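Carbohydrate-binding protein (PDB 6N1B) probably removes the acetyl group from N-acetylgalactosamine of the blood group A antigen, and binds the blood group B trisaccharide in its glycan pocket. Local coordinates at residues T208-D213 / Q273-V278; E283-S288 / S337-E342. One frame throughout, in Å; residues are numbered along the deposited sequence.

Contact 1: T208-D213 / Q273-V278. With CA (calcium ion), chain D.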
loop_
_atom_site.group_PDB
_atom_site.type_symbol
_atom_site.label_atom_id
_atom_site.label_comp_id
_atom_site.label_asym_id
_atom_site.label_seq_id
_atom_site.Cartn_x
_atom_site.Cartn_y
_atom_site.Cartn_z
ATOM N N THR A 208 -0.532 -0.391 -7.434
ATOM C CA THR A 208 0.800 -0.710 -6.949
ATOM C C THR A 208 1.703 -0.675 -8.149
ATOM O O THR A 208 1.394 -1.320 -9.187
ATOM C CB THR A 208 0.820 -1.999 -6.111
ATOM O OG1 THR A 208 2.139 -2.327 -5.723
ATOM C CG2 THR A 208 0.263 -3.206 -6.810
ATOM N N ILE A 209 2.820 0.044 -8.058
ATOM C CA ILE A 209 3.717 0.319 -9.183
ATOM C C ILE A 209 5.094 -0.274 -8.989
ATOM O O ILE A 209 5.642 -0.221 -7.882
ATOM C CB ILE A 209 3.772 1.858 -9.384
ATOM C CG1 ILE A 209 2.447 2.479 -9.710
ATOM C CG2 ILE A 209 4.789 2.179 -10.505
ATOM C CD1 ILE A 209 1.442 2.723 -8.559
ATOM N N VAL A 210 5.635 -0.834 -10.036
ATOM C CA VAL A 210 7.014 -1.341 -10.120
ATOM C C VAL A 210 7.592 -0.886 -11.436
ATOM O O VAL A 210 6.952 -0.909 -12.476
ATOM C CB VAL A 210 7.053 -2.892 -10.036
ATOM C CG1 VAL A 210 8.452 -3.466 -10.356
ATOM C CG2 VAL A 210 6.569 -3.375 -8.713
ATOM N N TYR A 211 8.862 -0.462 -11.387
ATOM C CA TYR A 211 9.672 -0.300 -12.613
ATOM C C TYR A 211 10.337 -1.563 -12.970
ATOM O O TYR A 211 11.127 -2.121 -12.238
ATOM C CB TYR A 211 10.692 0.833 -12.432
ATOM C CG TYR A 211 11.455 1.012 -13.766
ATOM C CD1 TYR A 211 10.840 1.688 -14.797
ATOM C CD2 TYR A 211 12.736 0.527 -13.963
ATOM C CE1 TYR A 211 11.486 1.869 -16.032
ATOM C CE2 TYR A 211 13.421 0.715 -15.157
ATOM C CZ TYR A 211 12.785 1.335 -16.179
ATOM O OH TYR A 211 13.392 1.569 -17.398
ATOM N N ASP A 212 9.950 -2.126 -14.161
ATOM C CA ASP A 212 10.566 -3.302 -14.722
ATOM C C ASP A 212 11.857 -2.856 -15.520
ATOM O O ASP A 212 11.697 -2.242 -16.585
ATOM C CB ASP A 212 9.576 -4.026 -15.626
ATOM C CG ASP A 212 10.113 -5.227 -16.424
ATOM O OD1 ASP A 212 11.265 -5.317 -16.672
ATOM O OD2 ASP A 212 9.222 -6.099 -16.839
ATOM N N ASP A 213 13.005 -3.124 -14.957
ATOM C CA ASP A 213 14.281 -2.748 -15.557
ATOM C C ASP A 213 14.758 -3.705 -16.656
ATOM O O ASP A 213 15.836 -3.466 -17.191
ATOM C CB ASP A 213 15.326 -2.593 -14.445
ATOM C CG ASP A 213 16.541 -1.772 -14.823
ATOM O OD1 ASP A 213 16.575 -1.001 -15.831
ATOM O OD2 ASP A 213 17.466 -1.932 -14.009
ATOM N N GLN A 273 -3.416 -4.932 -2.756
ATOM C CA GLN A 273 -2.158 -5.652 -3.051
ATOM C C GLN A 273 -0.972 -4.697 -3.168
ATOM O O GLN A 273 -1.148 -3.517 -3.437
ATOM C CB GLN A 273 -2.272 -6.455 -4.349
ATOM C CG GLN A 273 -2.649 -5.615 -5.588
ATOM C CD GLN A 273 -4.129 -5.269 -5.722
ATOM O OE1 GLN A 273 -5.011 -6.134 -5.440
ATOM N NE2 GLN A 273 -4.429 -4.016 -6.173
ATOM N N ASP A 274 0.219 -5.303 -2.969
ATOM C CA ASP A 274 1.512 -4.616 -3.186
ATOM C C ASP A 274 2.346 -5.636 -3.972
ATOM O O ASP A 274 2.413 -6.805 -3.654
ATOM C CB ASP A 274 2.198 -4.291 -1.850
ATOM C CG ASP A 274 3.474 -3.486 -2.010
ATOM O OD1 ASP A 274 3.488 -2.562 -2.885
ATOM O OD2 ASP A 274 4.426 -3.699 -1.234
ATOM N N VAL A 275 3.047 -5.084 -4.947
ATOM C CA VAL A 275 3.968 -5.913 -5.819
ATOM C C VAL A 275 5.389 -5.384 -5.730
ATOM O O VAL A 275 5.612 -4.181 -5.665
ATOM C CB VAL A 275 3.492 -5.928 -7.278
ATOM C CG1 VAL A 275 4.411 -6.767 -8.177
ATOM C CG2 VAL A 275 2.052 -6.435 -7.369
ATOM N N GLN A 276 6.363 -6.303 -5.766
ATOM C CA GLN A 276 7.781 -5.963 -5.907
ATOM C C GLN A 276 8.394 -6.836 -7.000
ATOM O O GLN A 276 8.087 -8.015 -7.069
ATOM C CB GLN A 276 8.541 -6.219 -4.612
ATOM C CG GLN A 276 8.200 -5.296 -3.462
ATOM C CD GLN A 276 8.926 -4.014 -3.571
ATOM O OE1 GLN A 276 10.128 -3.917 -3.246
ATOM N NE2 GLN A 276 8.255 -2.962 -4.133
ATOM N N TYR A 277 9.311 -6.239 -7.785
ATOM C CA TYR A 277 10.253 -7.089 -8.522
ATOM C C TYR A 277 11.429 -7.413 -7.515
ATOM O O TYR A 277 11.967 -6.431 -6.944
ATOM C CB TYR A 277 10.760 -6.492 -9.828
ATOM C CG TYR A 277 11.644 -7.489 -10.522
ATOM C CD1 TYR A 277 11.116 -8.613 -11.239
ATOM C CD2 TYR A 277 13.038 -7.365 -10.442
ATOM C CE1 TYR A 277 11.963 -9.594 -11.793
ATOM C CE2 TYR A 277 13.872 -8.294 -11.038
ATOM C CZ TYR A 277 13.373 -9.394 -11.660
ATOM O OH TYR A 277 14.169 -10.351 -12.217
ATOM N N VAL A 278 11.782 -8.677 -7.418
ATOM C CA VAL A 278 12.819 -9.114 -6.474
ATOM C C VAL A 278 13.970 -9.674 -7.293
ATOM O O VAL A 278 13.953 -10.827 -7.723
ATOM C CB VAL A 278 12.267 -10.110 -5.478
ATOM C CG1 VAL A 278 13.390 -10.500 -4.503
ATOM C CG2 VAL A 278 11.072 -9.580 -4.704
HETATM CA CA CA D . 4.756 -0.522 -3.190
HETATM O O HOH W 1 5.035 -1.580 -5.324
HETATM O O HOH W 2 6.196 -1.985 -2.058
HETATM O O HOH W 3 7.126 0.677 -2.388
HETATM O O HOH W 4 5.553 1.043 -4.890
#
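Thr-208 meets Val-275 both through its hydroxyl and through its methyl. OG1, placed anti to the backbone N by a chi1 of 176°, accepts a hydrogen bond from Val-275 N at 3.0 Å, with an N-H...O angle of 159°. CG2 sits between the backbone N and the carbonyl carbon and meets Val-275 CG2 at 3.7 Å. The same hydroxyl has Asp-122 as a hydrogen-bond partner, and water 1 lies 3.0 Å from Thr-208 OG1; this water is a calcium ligand that also donates to Ile-209 O and, at 2.7 Å, to Val-275 O. Asp-274 OD1 binds the calcium at 2.4 Å together with Asp-56, Asp-122 and several waters, while OD2 takes hydrogen bonds from water 2 and from the backbone N of Phe-339. One polar cluster thus joins metal, water and backbone. Beside it the packing is still close: Val-210 CG2 presses to 3.3 Å from Val-275 O, and its CG1 rests 3.8 Å from Tyr-277 CB. The contact slackens toward two partly exposed residues: the Tyr-277 ring leads away from the other strand, and Gln-276 folds back so that NE2 donates to Val-275 O at 3.3 Å, tilted out of the carbonyl plane. The strands run almost parallel, at 6°, but bridge through a side chain and water, consistent with the first strands of two successive four-stranded blades of a beta-propeller. Strand 217-224 backs 208-212, setting Trp-221 against Val-210 and Val-275; strand 283-291 backs 273-278, and strand 333-342 follows beyond Asp-274 and Gln-276.

Contact 2: E283-S288 / S337-E342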
loop_
_atom_site.group_PDB
_atom_site.type_symbol
_atom_site.label_atom_id
_atom_site.label_comp_id
_atom_site.label_asym_id
_atom_site.label_seq_id
_atom_site.Cartn_x
_atom_site.Cartn_y
_atom_site.Cartn_z
ATOM N N GLU A 283 12.019 -12.698 -10.084
ATOM C CA GLU A 283 10.573 -12.714 -10.238
ATOM C C GLU A 283 9.897 -11.594 -9.567
ATOM O O GLU A 283 10.470 -10.924 -8.667
ATOM C CB GLU A 283 9.940 -14.026 -9.792
ATOM C CG GLU A 283 9.985 -14.226 -8.338
ATOM C CD GLU A 283 9.641 -15.620 -7.795
ATOM O OE1 GLU A 283 9.195 -16.493 -8.541
ATOM O OE2 GLU A 283 9.790 -15.729 -6.490
ATOM N N PHE A 284 8.657 -11.341 -10.002
ATOM C CA PHE A 284 7.744 -10.465 -9.287
ATOM C C PHE A 284 7.095 -11.265 -8.144
ATOM O O PHE A 284 6.764 -12.444 -8.295
ATOM C CB PHE A 284 6.659 -9.870 -10.207
ATOM C CG PHE A 284 7.170 -9.080 -11.347
ATOM C CD1 PHE A 284 7.580 -9.661 -12.536
ATOM C CD2 PHE A 284 7.216 -7.706 -11.271
ATOM C CE1 PHE A 284 8.093 -8.883 -13.605
ATOM C CE2 PHE A 284 7.694 -6.902 -12.284
ATOM C CZ PHE A 284 8.144 -7.494 -13.450
ATOM N N VAL A 285 6.945 -10.552 -7.012
ATOM C CA VAL A 285 6.330 -11.091 -5.811
ATOM C C VAL A 285 5.261 -10.156 -5.370
ATOM O O VAL A 285 5.430 -8.967 -5.362
ATOM C CB VAL A 285 7.404 -11.349 -4.723
ATOM C CG1 VAL A 285 6.743 -11.932 -3.474
ATOM C CG2 VAL A 285 8.520 -12.263 -5.233
ATOM N N CYS A 286 4.092 -10.741 -4.978
ATOM C CA CYS A 286 2.955 -9.908 -4.540
ATOM C C CYS A 286 2.377 -10.481 -3.229
ATOM O O CYS A 286 2.206 -11.675 -3.064
ATOM C CB CYS A 286 1.882 -9.948 -5.660
ATOM S SG CYS A 286 0.324 -9.126 -5.158
ATOM N N ILE A 287 2.127 -9.507 -2.336
ATOM C CA ILE A 287 1.329 -9.807 -1.152
ATOM C C ILE A 287 -0.051 -9.256 -1.417
ATOM O O ILE A 287 -0.253 -8.052 -1.580
ATOM C CB ILE A 287 1.999 -9.159 0.129
ATOM C CG1 ILE A 287 3.263 -9.857 0.438
ATOM C CG2 ILE A 287 1.031 -9.269 1.265
ATOM C CD1 ILE A 287 3.960 -9.372 1.702
ATOM N N SER A 288 -1.013 -10.175 -1.430
ATOM C CA SER A 288 -2.430 -9.878 -1.720
ATOM C C SER A 288 -3.280 -9.986 -0.439
ATOM O O SER A 288 -3.292 -11.062 0.185
ATOM C CB SER A 288 -2.949 -10.895 -2.768
ATOM O OG SER A 288 -4.333 -10.799 -2.898
ATOM N N SER A 337 -0.919 -4.487 2.853
ATOM C CA SER A 337 0.412 -4.596 3.432
ATOM C C SER A 337 1.456 -4.278 2.385
ATOM O O SER A 337 1.225 -4.465 1.168
ATOM C CB SER A 337 0.562 -5.970 4.014
ATOM O OG SER A 337 -0.452 -6.181 5.044
ATOM N N SER A 338 2.622 -3.798 2.773
ATOM C CA SER A 338 3.749 -3.489 1.914
ATOM C C SER A 338 4.938 -4.301 2.345
ATOM O O SER A 338 5.089 -4.596 3.494
ATOM C CB SER A 338 3.993 -1.989 1.984
ATOM O OG SER A 338 5.075 -1.585 1.187
ATOM N N PHE A 339 5.823 -4.640 1.420
ATOM C CA PHE A 339 6.968 -5.457 1.812
ATOM C C PHE A 339 8.217 -5.066 1.080
ATOM O O PHE A 339 8.187 -4.436 -0.014
ATOM C CB PHE A 339 6.689 -6.940 1.617
ATOM C CG PHE A 339 6.686 -7.404 0.211
ATOM C CD1 PHE A 339 5.591 -7.121 -0.653
ATOM C CD2 PHE A 339 7.686 -8.098 -0.274
ATOM C CE1 PHE A 339 5.625 -7.593 -1.951
ATOM C CE2 PHE A 339 7.768 -8.566 -1.609
ATOM C CZ PHE A 339 6.698 -8.321 -2.405
ATOM N N TYR A 340 9.317 -5.526 1.668
ATOM C CA TYR A 340 10.647 -5.456 0.989
ATOM C C TYR A 340 11.311 -6.788 1.231
ATOM O O TYR A 340 11.361 -7.298 2.379
ATOM C CB TYR A 340 11.495 -4.348 1.592
ATOM C CG TYR A 340 12.885 -4.212 1.105
ATOM C CD1 TYR A 340 13.114 -3.961 -0.265
ATOM C CD2 TYR A 340 13.959 -4.433 1.915
ATOM C CE1 TYR A 340 14.429 -3.835 -0.755
ATOM C CE2 TYR A 340 15.286 -4.249 1.399
ATOM C CZ TYR A 340 15.470 -4.033 0.076
ATOM O OH TYR A 340 16.749 -3.920 -0.446
ATOM N N TYR A 341 11.850 -7.395 0.144
ATOM C CA TYR A 341 12.735 -8.551 0.238
ATOM C C TYR A 341 14.161 -8.024 0.445
ATOM O O TYR A 341 14.701 -7.388 -0.461
ATOM C CB TYR A 341 12.608 -9.418 -0.982
ATOM C CG TYR A 341 13.503 -10.610 -0.987
ATOM C CD1 TYR A 341 14.850 -10.445 -1.378
ATOM C CD2 TYR A 341 13.078 -11.891 -0.724
ATOM C CE1 TYR A 341 15.698 -11.543 -1.461
ATOM C CE2 TYR A 341 13.868 -13.008 -0.854
ATOM C CZ TYR A 341 15.195 -12.808 -1.214
ATOM O OH TYR A 341 15.957 -13.949 -1.312
ATOM N N GLU A 342 14.701 -8.291 1.614
ATOM C CA GLU A 342 16.048 -7.832 1.967
ATOM C C GLU A 342 17.000 -8.969 1.612
ATOM O O GLU A 342 16.998 -9.995 2.262
ATOM C CB GLU A 342 16.096 -7.460 3.402
ATOM C CG GLU A 342 17.440 -6.940 3.825
ATOM C CD GLU A 342 17.443 -5.567 4.398
ATOM O OE1 GLU A 342 18.510 -5.049 4.531
ATOM O OE2 GLU A 342 16.332 -4.951 4.650
HETATM O O HOH W 5 -1.006 -5.927 0.294
#
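Phe-339 reaches from its strand to Val-285 and Ile-287, and its ring is touched by both. Its chi1 of 73° sets CG between the backbone N and the carbonyl carbon, and with this torsion the ring projects to the opposite strand. CZ leads: the ring edge there faces Val-285 O, which lies close to the ring plane at 3.3 Å. The same end of the ring also touches the valine's side chain, with CG1 3.8 Å from CZ and crossing the phenylalanine side chain at about a right angle. Ile-287 grips the other end. Its CG1 stands anti to the carbonyl carbon and chi2 is extended at -177°, which carries CD1 out to the root of the ring, 3.6 Å from Phe-339 CD1 and 3.7 Å from Phe-339 CB. Its second branch, CG2, comes only loosely up to Ser-337 CB, at 4.3 Å. The hydroxyl of Ser-337 is engaged by Tyr-335 O within its own strand. The strands, at 154° to each other, share no direct hydrogen bond; water 5 spans them instead, donating to Ile-287 O and accepting from Ser-337 N, both at 2.9 Å. Met-352 and Val-354 of strand 351-361 also touch the Phe-339 ring. Between what are probably neighbouring propeller blades, these two segments meet by apolar packing and a water: the aromatic ring fills the interval between the strands, its polarised C-H edge probably suits the carbonyl oxygen, and water 5 gives the buried Ser-337 N an acceptor and Ile-287 O, already paired with the backbone of Asp-274, a second donor.

Contacts 1 and 2 probably lie at two successive seams between propeller blades, their centres about 8 Å apart. Strands 269-278 and 283-291, one from each contact, pair within a single sheet: Gln-276 O and Val-285 N are 2.8 Å apart and Val-278 N and Glu-283 O 2.9 Å apart, both probable hydrogen bonds. The two contacts also pack directly on each other, with Asp-274 CB 3.2 Å from Ser-337 O. Contact 1 holds a ligand of the calcium ion, whereas the Phe-339 side chain of contact 2 stays about 7 Å from that same calcium. Toward the glycan, the Gln-273 side chain is about 9 Å from another calcium and about 11 Å from the bound alpha-D-galactopyranose.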